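Local structure of propionate kinase (Francisella tularensis subsp. tularensis, 3KHY) at residues Gln147-Pro150 / Ser151-Glu155; Ala157-Tyr160 / Glu161-His164. The protein probably catalyses the reversible, magnesium-dependent transfer of phosphate from ATP to a short-chain carboxylate such as acetate or propionate, working as a homodimer. One frame throughout, in Å; residues are numbered along the deposited sequence.

Contact 1 (Gln147-Pro150 / Ser151-Glu155)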
loop_
_atom_site.group_PDB
_atom_site.type_symbol
_atom_site.label_atom_id
_atom_site.label_comp_id
_atom_site.label_asym_id
_atom_site.label_seq_id
_atom_site.Cartn_x
_atom_site.Cartn_y
_atom_site.Cartn_z
ATOM N N GLN A 147 13.505 -6.025 11.882
ATOM C CA GLN A 147 13.117 -5.627 13.231
ATOM C C GLN A 147 13.739 -4.293 13.668
ATOM O O GLN A 147 13.403 -3.767 14.715
ATOM C CB GLN A 147 13.382 -6.746 14.243
ATOM C CG GLN A 147 12.343 -7.855 14.170
ATOM C CD GLN A 147 10.955 -7.353 14.541
ATOM O OE1 GLN A 147 10.722 -6.923 15.671
ATOM N NE2 GLN A 147 10.040 -7.372 13.582
ATOM N N THR A 148 14.616 -3.730 12.849
ATOM C CA THR A 148 15.057 -2.353 13.080
ATOM C C THR A 148 14.099 -1.283 12.540
ATOM O O THR A 148 14.321 -0.095 12.747
ATOM C CB THR A 148 16.449 -2.109 12.479
ATOM O OG1 THR A 148 16.473 -2.622 11.142
ATOM C CG2 THR A 148 17.518 -2.816 13.301
HETATM N N MSE A 149 13.044 -1.670 11.827
HETATM C CA MSE A 149 12.090 -0.657 11.376
HETATM C C MSE A 149 11.455 0.038 12.582
HETATM O O MSE A 149 10.967 -0.626 13.491
HETATM C CB MSE A 149 10.955 -1.276 10.550
HETATM C CG MSE A 149 11.301 -1.807 9.201
HETATM SE SE MSE A 149 9.568 -2.156 8.322
HETATM C CE MSE A 149 9.072 -3.757 9.331
ATOM N N PRO A 150 11.451 1.379 12.600
ATOM C CA PRO A 150 10.827 2.030 13.758
ATOM C C PRO A 150 9.308 1.889 13.724
ATOM O O PRO A 150 8.733 1.625 12.667
ATOM C CB PRO A 150 11.212 3.502 13.593
ATOM C CG PRO A 150 11.577 3.656 12.158
ATOM C CD PRO A 150 12.157 2.335 11.732
ATOM N N SER A 151 8.675 2.074 14.875
ATOM C CA SER A 151 7.231 1.870 15.014
ATOM C C SER A 151 6.370 2.760 14.135
ATOM O O SER A 151 5.345 2.308 13.629
ATOM C CB SER A 151 6.819 2.044 16.484
ATOM O OG SER A 151 7.400 1.016 17.266
ATOM N N TYR A 152 6.758 4.020 13.952
ATOM C CA TYR A 152 5.960 4.901 13.096
ATOM C C TYR A 152 5.989 4.448 11.632
ATOM O O TYR A 152 5.207 4.923 10.809
ATOM C CB TYR A 152 6.381 6.376 13.224
ATOM C CG TYR A 152 7.686 6.743 12.548
ATOM C CD1 TYR A 152 7.703 7.277 11.262
ATOM C CD2 TYR A 152 8.900 6.576 13.204
ATOM C CE1 TYR A 152 8.903 7.620 10.638
ATOM C CE2 TYR A 152 10.096 6.918 12.594
ATOM C CZ TYR A 152 10.095 7.436 11.317
ATOM O OH TYR A 152 11.298 7.764 10.723
ATOM N N ILE A 153 6.889 3.531 11.316
ATOM C CA ILE A 153 6.961 2.973 9.965
ATOM C C ILE A 153 6.298 1.588 9.911
ATOM O O ILE A 153 5.552 1.292 8.985
ATOM C CB ILE A 153 8.416 2.884 9.467
ATOM C CG1 ILE A 153 8.939 4.288 9.160
ATOM C CG2 ILE A 153 8.495 2.009 8.200
ATOM C CD1 ILE A 153 10.432 4.364 8.851
ATOM N N ALA A 154 6.543 0.769 10.933
ATOM C CA ALA A 154 6.068 -0.619 10.953
ATOM C C ALA A 154 4.593 -0.767 11.326
ATOM O O ALA A 154 3.915 -1.665 10.828
ATOM C CB ALA A 154 6.924 -1.454 11.894
ATOM N N GLU A 155 4.099 0.091 12.216
ATOM C CA GLU A 155 2.708 -0.002 12.654
ATOM C C GLU A 155 1.709 0.443 11.585
ATOM O O GLU A 155 1.956 1.380 10.836
ATOM C CB GLU A 155 2.487 0.796 13.951
ATOM C CG GLU A 155 3.116 0.150 15.187
ATOM C CD GLU A 155 2.803 0.896 16.483
ATOM O OE1 GLU A 155 1.859 1.729 16.513
ATOM O OE2 GLU A 155 3.508 0.644 17.477
#
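Pro150 meets Tyr152 and Ile153 through CG, with CB on the Tyr152 side and CD on the Ile153 side. Its CG lies 3.6 Å from Tyr152 CE2 and equally 3.6 Å from Ile153 CD1, so one methylene touches both the tyrosine ring, which it approaches obliquely, and the end methyl of the isoleucine. Tyr152 reaches back to the proline because its CG stands between the backbone N and the carbonyl carbon (chi1 74°). Ile153 CG1 in turn lies against one face of the tyrosine ring, offset toward its rim, which closes a small apolar cluster. On another side the selenomethionine Met149 bends at its last torsion and brings CE to 4.1 Å from Ala154 CB, a methyl small enough to let the selenomethionine end lie beside the helix.

The backbone holds this arrangement: Pro150 O accepts two bonds. Ala154 N donates at 2.9 Å and in the carbonyl plane, as in an alpha-helix. Ile153 N donates at 3.0 Å from above that plane, 50° out of it. Proline suits the N-cap position because its missing N-H costs the first turn nothing and its ring fixes phi.

Farther out, Ile153 rests on Ile216 and Asp217 of strand 214-218, while Tyr152 stacks edge-to-face with His298 of the second subunit. The contact is thus chiefly apolar, its one shared carbonyl being doubly satisfied, and this short helical turn carries its hydrophobic and aromatic side chains to both the strand and the dimer interface.

Contact 2 (Ala157-Tyr160 / Glu161-His164)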
loop_
_atom_site.group_PDB
_atom_site.type_symbol
_atom_site.label_atom_id
_atom_site.label_comp_id
_atom_site.label_asym_id
_atom_site.label_seq_id
_atom_site.Cartn_x
_atom_site.Cartn_y
_atom_site.Cartn_z
ATOM N N ALA A 157 -2.257 1.966 10.812
ATOM C CA ALA A 157 -3.160 2.903 11.474
ATOM C C ALA A 157 -4.473 2.209 11.818
ATOM O O ALA A 157 -5.509 2.417 11.167
ATOM C CB ALA A 157 -3.406 4.116 10.592
ATOM N N ILE A 158 -4.405 1.371 12.843
ATOM C CA ILE A 158 -5.518 0.534 13.284
ATOM C C ILE A 158 -5.619 0.622 14.809
ATOM O O ILE A 158 -4.764 1.250 15.450
ATOM C CB ILE A 158 -5.298 -0.943 12.883
ATOM C CG1 ILE A 158 -4.031 -1.504 13.532
ATOM C CG2 ILE A 158 -5.283 -1.103 11.366
ATOM C CD1 ILE A 158 -3.667 -2.935 13.058
ATOM N N PRO A 159 -6.663 0.008 15.400
ATOM C CA PRO A 159 -6.818 0.075 16.860
ATOM C C PRO A 159 -5.574 -0.399 17.609
ATOM O O PRO A 159 -4.971 -1.408 17.251
ATOM C CB PRO A 159 -7.992 -0.873 17.135
ATOM C CG PRO A 159 -8.831 -0.777 15.889
ATOM C CD PRO A 159 -7.834 -0.605 14.743
ATOM N N TYR A 160 -5.199 0.348 18.639
ATOM C CA TYR A 160 -4.096 -0.013 19.530
ATOM C C TYR A 160 -4.073 -1.504 19.895
ATOM O O TYR A 160 -3.026 -2.149 19.856
ATOM C CB TYR A 160 -4.190 0.827 20.817
ATOM C CG TYR A 160 -3.071 0.572 21.794
ATOM C CD1 TYR A 160 -3.131 -0.488 22.693
ATOM C CD2 TYR A 160 -1.947 1.392 21.816
ATOM C CE1 TYR A 160 -2.097 -0.723 23.582
ATOM C CE2 TYR A 160 -0.915 1.167 22.704
ATOM C CZ TYR A 160 -0.993 0.109 23.582
ATOM O OH TYR A 160 0.040 -0.107 24.460
ATOM N N GLU A 161 -5.227 -2.050 20.261
ATOM C CA GLU A 161 -5.293 -3.440 20.710
ATOM C C GLU A 161 -4.920 -4.453 19.632
ATOM O O GLU A 161 -4.332 -5.486 19.932
ATOM C CB GLU A 161 -6.684 -3.766 21.245
ATOM C CG GLU A 161 -6.812 -5.186 21.748
ATOM C CD GLU A 161 -8.023 -5.369 22.641
ATOM O OE1 GLU A 161 -7.859 -5.312 23.880
ATOM O OE2 GLU A 161 -9.135 -5.562 22.101
ATOM N N LEU A 162 -5.281 -4.169 18.385
ATOM C CA LEU A 162 -4.919 -5.060 17.290
ATOM C C LEU A 162 -3.409 -5.041 17.044
ATOM O O LEU A 162 -2.789 -6.075 16.798
ATOM C CB LEU A 162 -5.688 -4.690 16.025
ATOM C CG LEU A 162 -7.185 -5.003 16.120
ATOM C CD1 LEU A 162 -7.883 -4.566 14.854
ATOM C CD2 LEU A 162 -7.376 -6.498 16.331
ATOM N N THR A 163 -2.829 -3.852 17.124
ATOM C CA THR A 163 -1.389 -3.678 16.981
ATOM C C THR A 163 -0.621 -4.436 18.059
ATOM O O THR A 163 0.315 -5.177 17.759
ATOM C CB THR A 163 -1.023 -2.189 17.050
ATOM O OG1 THR A 163 -1.659 -1.509 15.967
ATOM C CG2 THR A 163 0.497 -1.982 16.971
ATOM N N HIS A 164 -1.035 -4.258 19.312
ATOM C CA HIS A 164 -0.236 -4.715 20.449
ATOM C C HIS A 164 -0.657 -6.060 21.050
ATOM O O HIS A 164 0.168 -6.957 21.186
ATOM C CB HIS A 164 -0.152 -3.609 21.506
ATOM C CG HIS A 164 0.474 -2.353 20.983
ATOM N ND1 HIS A 164 1.833 -2.228 20.786
ATOM C CD2 HIS A 164 -0.075 -1.187 20.568
ATOM C CE1 HIS A 164 2.097 -1.027 20.303
ATOM N NE2 HIS A 164 0.955 -0.378 20.154
HETATM O O HOH W 1 -2.326 0.943 16.604
#
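Tyr160 and His164, one helical turn apart, bring their rings together obliquely, with centroids 4.2 Å apart and planes at 37°. His164 CD2 sits over the centre of the tyrosine face, and Thr163 CG2 covers the opposite side of the imidazole from Tyr160 OH. Tyr160 CG, anti to the backbone N (chi1 -178°), lies beside the carbonyl carbon, which swings the ring over to the histidine; the two side chains cross at about a right angle.

Tyr160 O accepts from His164 N at 3.0 Å. One residue earlier, Pro159 O receives Thr163 N at 3.3 Å in a nearly straight bond (167°) and a weak second one from Leu162 N. Proline suits this N-cap, needing no acceptor for its nitrogen. Ile158 O is served by a water that donates to it at 2.7 Å and also hydrogen-bonds Thr163 OG1 at 2.6 Å; through this water the threonine hydroxyl is linked to the loop before the helix. Ile158 CD1 and Leu162 CB pack at 4.0 Å, apolar branches suited to a buried flank.

Helix 160-164 follows helix 151-154; Leu162 is backbone-bonded to Ile168 of the same chain, Ala157 and Tyr160 bond through their backbones to the second subunit, and that subunit covers Leu162 with Met259 of its helix 253-262 and Ile158 with its Ile237.

Contacts 1 and 2 are successive helix starts, each with a proline at the N-cap, in the chain that follows strand 137-141; their centres lie 14 Å apart. Glu155, just past the first helix, joins them: its OE2 comes within 3.6 Å of His164 CE1, and its CD within 3.7 Å of Thr163 CG2, both packing contacts. Each also touches the second subunit, so together they form part of the dimer interface. Contact 1 is the nearer to catalysis, the Met149 side chain being about 12 Å from those of Asp142, the predicted proton donor/acceptor, and His174, a predicted transition-state stabiliser; contact 2 lies away from the predicted sites.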